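Local coordinates for endo-beta-N-acetylglucosaminidase F1 (Bacteroides thetaiotaomicron VPI-5482, PDB 6TCV), which hydrolyses high-mannose N-glycans as an endo-beta-N-acetylglucosaminidase, probably cutting between the two core N-acetylglucosamines, at residues 225-230 and 279-284; 308-313 and 337-342; 346-351 and 363-368. The protein carries 2 engineered substitutions. One frame throughout, in Å; residues are numbered along the deposited sequence.

Interaction 1: residues 225-230 and 279-284; sequences YLLDNN and YNLDGV
L227 packs on Y279. Its CB sits over the middle of the tyrosine ring, 3.7 Å from the centroid and 13° off the normal, a CH-pi contact. L227 CG is anti to its own carbonyl carbon, and with chi2 extended both methyls lie along the ring. CD1 comes near Y279 CE2. CD2 lies by Y279 CG and also meets L281 CD1 at 4.2 Å. D228 reaches the tyrosine through a water. This water donates to D228 OD1 at 3.1 Å and is 2.7 Å from Y279 OH. Q224 NE2 also hydrogen-bonds D228 OD1. Past the helix end, in the conformer described, N230 turns its amide back: ND2 donates to L227 O at 3.0 Å, nearly straight at 169°. The same ND2 lies at the ring edge, 3.7 Å from Y279 CD1, with amide and ring planes 80° apart. With an alanine here in place of Y279, L227 would probably face a gap and D228 would lose its water-mediated partner. Y279 directly follows helix 262-278, which a Schellman motif closes at N280. That helix joins the parallel strands 243-249 and 283-287, a beta-alpha-beta crossover consistent with the beta/alpha barrel of family 18 glycoside hydrolases.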
loop_
_atom_site.group_PDB
_atom_site.type_symbol
_atom_site.label_atom_id
_atom_site.label_comp_id
_atom_site.label_asym_id
_atom_site.label_seq_id
_atom_site.Cartn_x
_atom_site.Cartn_y
_atom_site.Cartn_z
ATOM N N TYR A 225 19.070 -1.900 -9.262
ATOM C CA TYR A 225 18.956 -2.752 -10.440
ATOM C C TYR A 225 17.482 -3.050 -10.734
ATOM O O TYR A 225 17.054 -3.028 -11.890
ATOM C CB TYR A 225 19.691 -4.074 -10.202
ATOM C CG TYR A 225 19.761 -4.897 -11.460
ATOM C CD1 TYR A 225 18.758 -5.787 -11.779
ATOM C CD2 TYR A 225 20.865 -4.808 -12.304
ATOM C CE1 TYR A 225 18.824 -6.525 -12.907
ATOM C CE2 TYR A 225 20.937 -5.590 -13.430
ATOM C CZ TYR A 225 19.917 -6.423 -13.722
ATOM O OH TYR A 225 20.000 -7.183 -14.888
ATOM N N LEU A 226 16.662 -3.343 -9.704
ATOM C CA LEU A 226 15.251 -3.592 -9.950
ATOM C C LEU A 226 14.561 -2.374 -10.526
ATOM O O LEU A 226 13.770 -2.490 -11.458
ATOM C CB LEU A 226 14.523 -3.988 -8.666
ATOM C CG LEU A 226 14.768 -5.362 -8.079
ATOM C CD1 LEU A 226 14.043 -5.510 -6.765
ATOM C CD2 LEU A 226 14.345 -6.404 -9.072
ATOM N N LEU A 227 14.822 -1.181 -9.962
ATOM C CA LEU A 227 14.179 0.036 -10.474
ATOM C C LEU A 227 14.608 0.287 -11.897
ATOM O O LEU A 227 13.787 0.628 -12.766
ATOM C CB LEU A 227 14.489 1.228 -9.584
ATOM C CG LEU A 227 13.987 1.068 -8.141
ATOM C CD1 LEU A 227 14.473 2.261 -7.307
ATOM C CD2 LEU A 227 12.473 0.963 -8.057
ATOM N N ASP A 228 15.893 0.150 -12.160
ATOM C CA ASP A 228 16.421 0.349 -13.502
ATOM C C ASP A 228 15.763 -0.604 -14.486
ATOM O O ASP A 228 15.822 -0.356 -15.707
ATOM C CB ASP A 228 17.931 0.145 -13.554
ATOM C CG ASP A 228 18.725 1.234 -12.821
ATOM O OD1 ASP A 228 18.143 2.279 -12.507
ATOM O OD2 ASP A 228 19.944 0.967 -12.649
ATOM N N ASN A 229 15.441 -1.825 -14.033
ATOM C CA ASN A 229 14.843 -2.896 -14.840
ATOM C C ASN A 229 13.383 -3.136 -14.507
ATOM O O ASN A 229 12.892 -4.276 -14.543
ATOM C CB ASN A 229 15.695 -4.159 -14.748
ATOM C CG ASN A 229 17.031 -3.964 -15.425
ATOM O OD1 ASN A 229 17.136 -4.102 -16.646
ATOM N ND2 ASN A 229 18.043 -3.604 -14.671
ATOM N N ASN A 230 12.644 -2.080 -14.142
ATOM C CA ASN A 230 11.305 -2.309 -13.599
ATOM C C ASN A 230 10.354 -2.878 -14.643
ATOM O O ASN A 230 9.477 -3.667 -14.268
ATOM C CB ASN A 230 10.718 -1.093 -12.858
ATOM C CG ASN A 230 10.223 -0.032 -13.774
ATOM O OD1 ASN A 230 9.079 -0.088 -14.265
ATOM N ND2 ASN A 230 11.064 0.981 -14.018
ATOM N N TYR A 279 8.954 5.344 -11.283
ATOM C CA TYR A 279 9.124 3.912 -11.496
ATOM C C TYR A 279 7.789 3.175 -11.566
ATOM O O TYR A 279 7.772 1.942 -11.651
ATOM C CB TYR A 279 10.057 3.283 -10.486
ATOM C CG TYR A 279 11.467 3.858 -10.536
ATOM C CD1 TYR A 279 12.287 3.607 -11.647
ATOM C CD2 TYR A 279 11.979 4.672 -9.546
ATOM C CE1 TYR A 279 13.587 4.089 -11.710
ATOM C CE2 TYR A 279 13.314 5.180 -9.625
ATOM C CZ TYR A 279 14.070 4.886 -10.707
ATOM O OH TYR A 279 15.359 5.375 -10.757
ATOM N N ASN A 280 6.684 3.913 -11.574
ATOM C CA ASN A 280 5.342 3.336 -11.742
ATOM C C ASN A 280 5.106 2.239 -10.696
ATOM O O ASN A 280 4.875 1.056 -11.020
ATOM C CB ASN A 280 5.127 2.876 -13.188
ATOM C CG ASN A 280 3.664 2.683 -13.569
ATOM O OD1 ASN A 280 2.724 3.124 -12.900
ATOM N ND2 ASN A 280 3.474 2.041 -14.732
ATOM N N LEU A 281 5.194 2.637 -9.424
ATOM C CA LEU A 281 4.972 1.774 -8.276
ATOM C C LEU A 281 3.672 2.169 -7.587
ATOM O O LEU A 281 3.054 3.184 -7.915
ATOM C CB LEU A 281 6.131 1.815 -7.290
ATOM C CG LEU A 281 7.511 1.579 -7.915
ATOM C CD1 LEU A 281 8.551 1.644 -6.822
ATOM C CD2 LEU A 281 7.523 0.181 -8.590
ATOM N N ASP A 282 3.262 1.413 -6.576
ATOM C CA ASP A 282 1.938 1.568 -5.984
ATOM C C ASP A 282 1.934 2.140 -4.585
ATOM O O ASP A 282 0.858 2.217 -3.979
ATOM C CB ASP A 282 1.182 0.235 -6.029
ATOM C CG ASP A 282 0.983 -0.225 -7.423
ATOM O OD1 ASP A 282 0.226 0.434 -8.160
ATOM O OD2 ASP A 282 1.589 -1.263 -7.822
ATOM N N GLY A 283 3.091 2.531 -4.046
ATOM C CA GLY A 283 3.197 3.143 -2.740
ATOM C C GLY A 283 4.431 2.678 -2.031
ATOM O O GLY A 283 5.405 2.256 -2.651
ATOM N N VAL A 284 4.373 2.779 -0.708
ATOM C CA VAL A 284 5.551 2.649 0.155
ATOM C C VAL A 284 5.240 1.863 1.410
ATOM O O VAL A 284 4.096 1.834 1.894
ATOM C CB VAL A 284 6.085 4.067 0.519
ATOM C CG1 VAL A 284 5.119 4.824 1.423
ATOM C CG2 VAL A 284 7.464 4.030 1.157
HETATM O O HOH W 1 16.766 5.016 -12.979
#

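Interaction 2: residues 308-313 and 337-342; sequences AAARLC and ATVDGV
R311 meets D340 end-on with two nitrogens. NH1 donates to D340 OD2 at 2.9 Å, and NH2 donates to D340 OD1 at 2.9 Å. The two bonds form a salt bridge with one nitrogen to each oxygen. The guanidinium and carboxylate planes stand 56° apart. Both oxygens are met from above the carboxylate plane, yet both lie close to the guanidinium plane. V339 comes from another direction: its CG1 lies over the guanidinium face, 3.6 Å from R311 CZ. The arginine chain leaves anti to its backbone nitrogen and then bends twice, at chi2 66° and chi3 64°. These bends bring the charged end over the valine. V339 ends the first strand of a beta hairpin, and D340 stands in its type I' turn, which runs from V339 to V342. The short strands are 338-339 and 342-343. The hairpin rests on helix 306-319, which lies between the parallel strands 283-287 and 324-329 of the probable beta/alpha barrel. The other valine branch packs on the helix, with V339 CG2 3.7 Å from A310 CB. Y314 and W347 also touch V339. R311 NH1 has a second salt bridge, to E315 on the same helix, which would probably help fix the rotation of the guanidinium.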
loop_
_atom_site.group_PDB
_atom_site.type_symbol
_atom_site.label_atom_id
_atom_site.label_comp_id
_atom_site.label_asym_id
_atom_site.label_seq_id
_atom_site.Cartn_x
_atom_site.Cartn_y
_atom_site.Cartn_z
ATOM N N ALA A 308 6.706 12.550 14.754
ATOM C CA ALA A 308 7.484 12.832 13.557
ATOM C C ALA A 308 7.218 11.792 12.487
ATOM O O ALA A 308 7.159 12.115 11.296
ATOM C CB ALA A 308 8.989 12.857 13.911
ATOM N N ALA A 309 7.087 10.535 12.887
ATOM C CA ALA A 309 6.732 9.474 11.956
ATOM C C ALA A 309 5.374 9.722 11.317
ATOM O O ALA A 309 5.197 9.558 10.098
ATOM C CB ALA A 309 6.748 8.127 12.669
ATOM N N ALA A 310 4.393 10.100 12.130
ATOM C CA ALA A 310 3.055 10.373 11.591
ATOM C C ALA A 310 3.098 11.525 10.606
ATOM O O ALA A 310 2.437 11.482 9.562
ATOM C CB ALA A 310 2.077 10.661 12.736
ATOM N N ARG A 311 3.854 12.574 10.923
ATOM C CA ARG A 311 4.017 13.671 9.965
ATOM C C ARG A 311 4.512 13.158 8.603
ATOM O O ARG A 311 3.969 13.520 7.548
ATOM C CB ARG A 311 4.953 14.734 10.533
ATOM C CG ARG A 311 5.441 15.800 9.483
ATOM C CD ARG A 311 4.290 16.670 8.977
ATOM N NE ARG A 311 3.718 17.458 10.075
ATOM C CZ ARG A 311 2.635 18.198 9.937
ATOM N NH1 ARG A 311 2.000 18.306 8.795
ATOM N NH2 ARG A 311 2.127 18.818 11.010
ATOM N N LEU A 312 5.507 12.290 8.612
ATOM C CA LEU A 312 6.004 11.737 7.358
ATOM C C LEU A 312 4.929 10.944 6.638
ATOM O O LEU A 312 4.744 11.088 5.421
ATOM C CB LEU A 312 7.256 10.845 7.588
ATOM C CG LEU A 312 7.757 10.108 6.345
ATOM C CD1 LEU A 312 8.170 11.102 5.251
ATOM C CD2 LEU A 312 8.884 9.143 6.690
ATOM N N CYS A 313 4.172 10.121 7.361
ATOM C CA CYS A 313 3.125 9.343 6.699
ATOM C C CYS A 313 2.068 10.242 6.076
ATOM O O CYS A 313 1.652 10.027 4.930
ATOM C CB CYS A 313 2.486 8.368 7.694
ATOM S SG CYS A 313 3.625 7.049 8.235
ATOM N N ALA A 337 -2.387 9.373 15.898
ATOM C CA ALA A 337 -3.567 9.098 15.098
ATOM C C ALA A 337 -4.108 10.330 14.385
ATOM O O ALA A 337 -5.088 10.208 13.621
ATOM C CB ALA A 337 -4.657 8.537 16.031
ATOM N N THR A 338 -3.471 11.486 14.552
ATOM C CA THR A 338 -3.953 12.712 13.929
ATOM C C THR A 338 -2.751 13.571 13.552
ATOM O O THR A 338 -1.836 13.757 14.369
ATOM C CB THR A 338 -4.851 13.480 14.913
ATOM O OG1 THR A 338 -5.756 12.577 15.559
ATOM C CG2 THR A 338 -5.689 14.488 14.174
ATOM N N VAL A 339 -2.786 14.153 12.364
ATOM C CA VAL A 339 -1.812 15.151 11.916
ATOM C C VAL A 339 -2.589 16.285 11.298
ATOM O O VAL A 339 -3.409 16.056 10.404
ATOM C CB VAL A 339 -0.804 14.596 10.899
ATOM C CG1 VAL A 339 0.129 15.694 10.421
ATOM C CG2 VAL A 339 -0.019 13.466 11.489
ATOM N N ASP A 340 -2.370 17.490 11.781
ATOM C CA ASP A 340 -3.064 18.655 11.219
ATOM C C ASP A 340 -4.587 18.433 11.178
ATOM O O ASP A 340 -5.279 18.856 10.247
ATOM C CB ASP A 340 -2.510 19.036 9.860
ATOM C CG ASP A 340 -1.097 19.592 9.939
ATOM O OD1 ASP A 340 -0.602 19.852 11.039
ATOM O OD2 ASP A 340 -0.488 19.755 8.870
ATOM N N GLY A 341 -5.113 17.801 12.228
ATOM C CA GLY A 341 -6.523 17.526 12.345
ATOM C C GLY A 341 -7.042 16.426 11.453
ATOM O O GLY A 341 -8.243 16.133 11.497
ATOM N N VAL A 342 -6.191 15.701 10.758
ATOM C CA VAL A 342 -6.619 14.678 9.822
ATOM C C VAL A 342 -6.344 13.319 10.437
ATOM O O VAL A 342 -5.198 13.011 10.817
ATOM C CB VAL A 342 -5.881 14.786 8.468
ATOM C CG1 VAL A 342 -6.353 13.734 7.516
ATOM C CG2 VAL A 342 -6.099 16.167 7.844
#

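Interaction 3: residues 346-351 and 363-368; sequences EWIDIV and GQMTKK
D349 OD2 is gripped twice, by a salt bridge from K317 NZ and by a hydrogen bond from V325 N. This ties the approach to strand 350-353 to helix 306-319 and strand 324-329. The contact itself is apolar and buried, and one methyl carries it. M365 CE touches I348 CG2 at 3.8 Å and V351 CG1 at 3.9 Å. The methionine is extended through chi2 (169°) and then turns at chi3 (71°), which swings its methyl between the two branched side chains. The M365 and V351 side chains meet at about a right angle. In the conformer described, I348 offers CG2, while its longer branch leads away from the methionine. Segment 346-351 leads into strand 350-353 of the probable beta/alpha barrel, and 363-368 lies in the loop between it and strand 371-376. The V351 backbone bonds to both Q369 and S371, consistent with the next strand lying alongside. Beyond M365 the loop tightens in an ST turn. There K368 N donates to T366 OG1 at 3.0 Å, with an angle of 150°. The Y334 side chain touches both M365 and V351. I348 also leans on C313 of helix 306-319.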
loop_
_atom_site.group_PDB
_atom_site.type_symbol
_atom_site.label_atom_id
_atom_site.label_comp_id
_atom_site.label_asym_id
_atom_site.label_seq_id
_atom_site.Cartn_x
_atom_site.Cartn_y
_atom_site.Cartn_z
ATOM N N GLU A 346 -7.058 8.262 6.941
ATOM C CA GLU A 346 -6.846 8.937 5.668
ATOM C C GLU A 346 -5.416 8.770 5.170
ATOM O O GLU A 346 -5.151 9.148 4.019
ATOM C CB GLU A 346 -7.146 10.421 5.823
ATOM C CG GLU A 346 -8.555 10.819 6.252
ATOM C CD GLU A 346 -9.583 10.947 5.128
ATOM O OE1 GLU A 346 -9.234 10.848 3.924
ATOM O OE2 GLU A 346 -10.764 11.321 5.440
ATOM N N TRP A 347 -4.460 8.332 6.002
ATOM C CA TRP A 347 -3.052 8.302 5.599
ATOM C C TRP A 347 -2.265 7.065 6.027
ATOM O O TRP A 347 -1.070 7.008 5.738
ATOM C CB TRP A 347 -2.305 9.638 5.931
ATOM C CG TRP A 347 -2.610 10.237 7.262
ATOM C CD1 TRP A 347 -3.513 11.189 7.533
ATOM C CD2 TRP A 347 -1.955 9.912 8.510
ATOM N NE1 TRP A 347 -3.527 11.468 8.887
ATOM C CE2 TRP A 347 -2.579 10.669 9.503
ATOM C CE3 TRP A 347 -0.927 9.024 8.879
ATOM C CZ2 TRP A 347 -2.189 10.592 10.852
ATOM C CZ3 TRP A 347 -0.566 8.934 10.212
ATOM C CH2 TRP A 347 -1.203 9.703 11.173
ATOM N N ILE A 348 -2.863 6.096 6.736
ATOM C CA ILE A 348 -2.289 4.762 6.941
ATOM C C ILE A 348 -3.260 3.774 6.283
ATOM O O ILE A 348 -4.340 3.484 6.836
ATOM C CB ILE A 348 -2.056 4.400 8.428
ATOM C CG1 ILE A 348 -1.230 5.451 9.175
ATOM C CG2 ILE A 348 -1.419 2.984 8.483
ATOM C CD1 ILE A 348 0.183 5.473 8.744
ATOM N N ASP A 349 -2.877 3.238 5.121
ATOM C CA ASP A 349 -3.720 2.282 4.447
ATOM C C ASP A 349 -3.595 0.887 5.030
ATOM O O ASP A 349 -4.608 0.160 5.097
ATOM C CB ASP A 349 -3.363 2.277 2.980
ATOM C CG ASP A 349 -3.705 3.568 2.327
ATOM O OD1 ASP A 349 -4.914 3.864 2.206
ATOM O OD2 ASP A 349 -2.779 4.332 1.913
ATOM N N ILE A 350 -2.388 0.480 5.420
ATOM C CA ILE A 350 -2.124 -0.855 5.945
ATOM C C ILE A 350 -1.059 -0.702 7.015
ATOM O O ILE A 350 -0.040 -0.037 6.769
ATOM C CB ILE A 350 -1.636 -1.868 4.866
ATOM C CG1 ILE A 350 -2.512 -1.832 3.604
ATOM C CG2 ILE A 350 -1.622 -3.284 5.447
ATOM C CD1 ILE A 350 -1.946 -2.663 2.458
ATOM N N VAL A 351 -1.250 -1.374 8.148
ATOM C CA VAL A 351 -0.216 -1.491 9.181
ATOM C C VAL A 351 0.022 -2.981 9.428
ATOM O O VAL A 351 -0.919 -3.767 9.629
ATOM C CB VAL A 351 -0.542 -0.698 10.465
ATOM C CG1 VAL A 351 -1.893 -1.019 11.059
ATOM C CG2 VAL A 351 0.575 -0.887 11.513
ATOM N N GLY A 363 -7.097 5.860 15.676
ATOM C CA GLY A 363 -8.033 6.781 15.055
ATOM C C GLY A 363 -9.302 6.091 14.618
ATOM O O GLY A 363 -9.882 5.302 15.372
ATOM N N GLN A 364 -9.754 6.402 13.398
ATOM C CA GLN A 364 -10.943 5.781 12.828
ATOM C C GLN A 364 -10.642 4.455 12.150
ATOM O O GLN A 364 -11.568 3.828 11.626
ATOM C CB GLN A 364 -11.625 6.689 11.779
ATOM C CG GLN A 364 -12.306 7.925 12.336
ATOM C CD GLN A 364 -13.007 8.777 11.279
ATOM O OE1 GLN A 364 -13.736 8.274 10.422
ATOM N NE2 GLN A 364 -12.783 10.082 11.344
ATOM N N MET A 365 -9.366 4.029 12.099
ATOM C CA MET A 365 -9.065 2.784 11.425
ATOM C C MET A 365 -9.764 1.642 12.151
ATOM O O MET A 365 -10.193 1.763 13.300
ATOM C CB MET A 365 -7.567 2.480 11.561
ATOM C CG MET A 365 -6.678 3.512 10.926
ATOM S SD MET A 365 -4.919 3.333 11.335
ATOM C CE MET A 365 -4.486 1.835 10.426
ATOM N N THR A 366 -9.940 0.543 11.439
ATOM C CA THR A 366 -10.427 -0.720 11.985
ATOM C C THR A 366 -9.375 -1.792 11.768
ATOM O O THR A 366 -8.360 -1.581 11.106
ATOM C CB THR A 366 -11.780 -1.148 11.407
ATOM O OG1 THR A 366 -11.572 -1.694 10.107
ATOM C CG2 THR A 366 -12.806 0.019 11.423
ATOM N N LYS A 367 -9.641 -2.993 12.267
ATOM C CA LYS A 367 -8.755 -4.113 12.001
ATOM C C LYS A 367 -8.709 -4.495 10.525
ATOM O O LYS A 367 -7.811 -5.246 10.140
ATOM C CB LYS A 367 -9.089 -5.287 12.915
ATOM C CG LYS A 367 -8.512 -5.096 14.334
ATOM C CD LYS A 367 -8.977 -6.216 15.259
ATOM C CE LYS A 367 -10.393 -5.957 15.740
ATOM N NZ LYS A 367 -10.895 -7.077 16.578
ATOM N N LYS A 368 -9.625 -3.998 9.700
ATOM C CA LYS A 368 -9.491 -4.220 8.260
ATOM C C LYS A 368 -8.209 -3.636 7.695
ATOM O O LYS A 368 -7.743 -4.121 6.640
ATOM C CB LYS A 368 -10.732 -3.680 7.535
ATOM C CG LYS A 368 -12.011 -4.440 7.828
ATOM C CD LYS A 368 -11.944 -5.859 7.274
ATOM C CE LYS A 368 -13.293 -6.546 7.352
ATOM N NZ LYS A 368 -13.714 -6.582 8.781
#

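In the fold
Interactions 2 and 3 are neighbours, with centres about 13 Å apart, on the same side of the chain's centre. W347 joins them. Its NE1 is 3.0 Å from V342 O, a probable hydrogen bond, and its CE3 is 3.7 Å from C313 CB. Interaction 1 stands apart: its centre is about 26 Å from that of interaction 2 and 25 Å from that of interaction 3. It is on the opposite side of the chain's centre from interaction 3, yet both reach the same curled sheet. The glycan does not touch L227 or V351: the L227 side chain is about 12 Å from a bound mannose, and the V351 side chain about 11 Å from a bound N-acetylglucosamine.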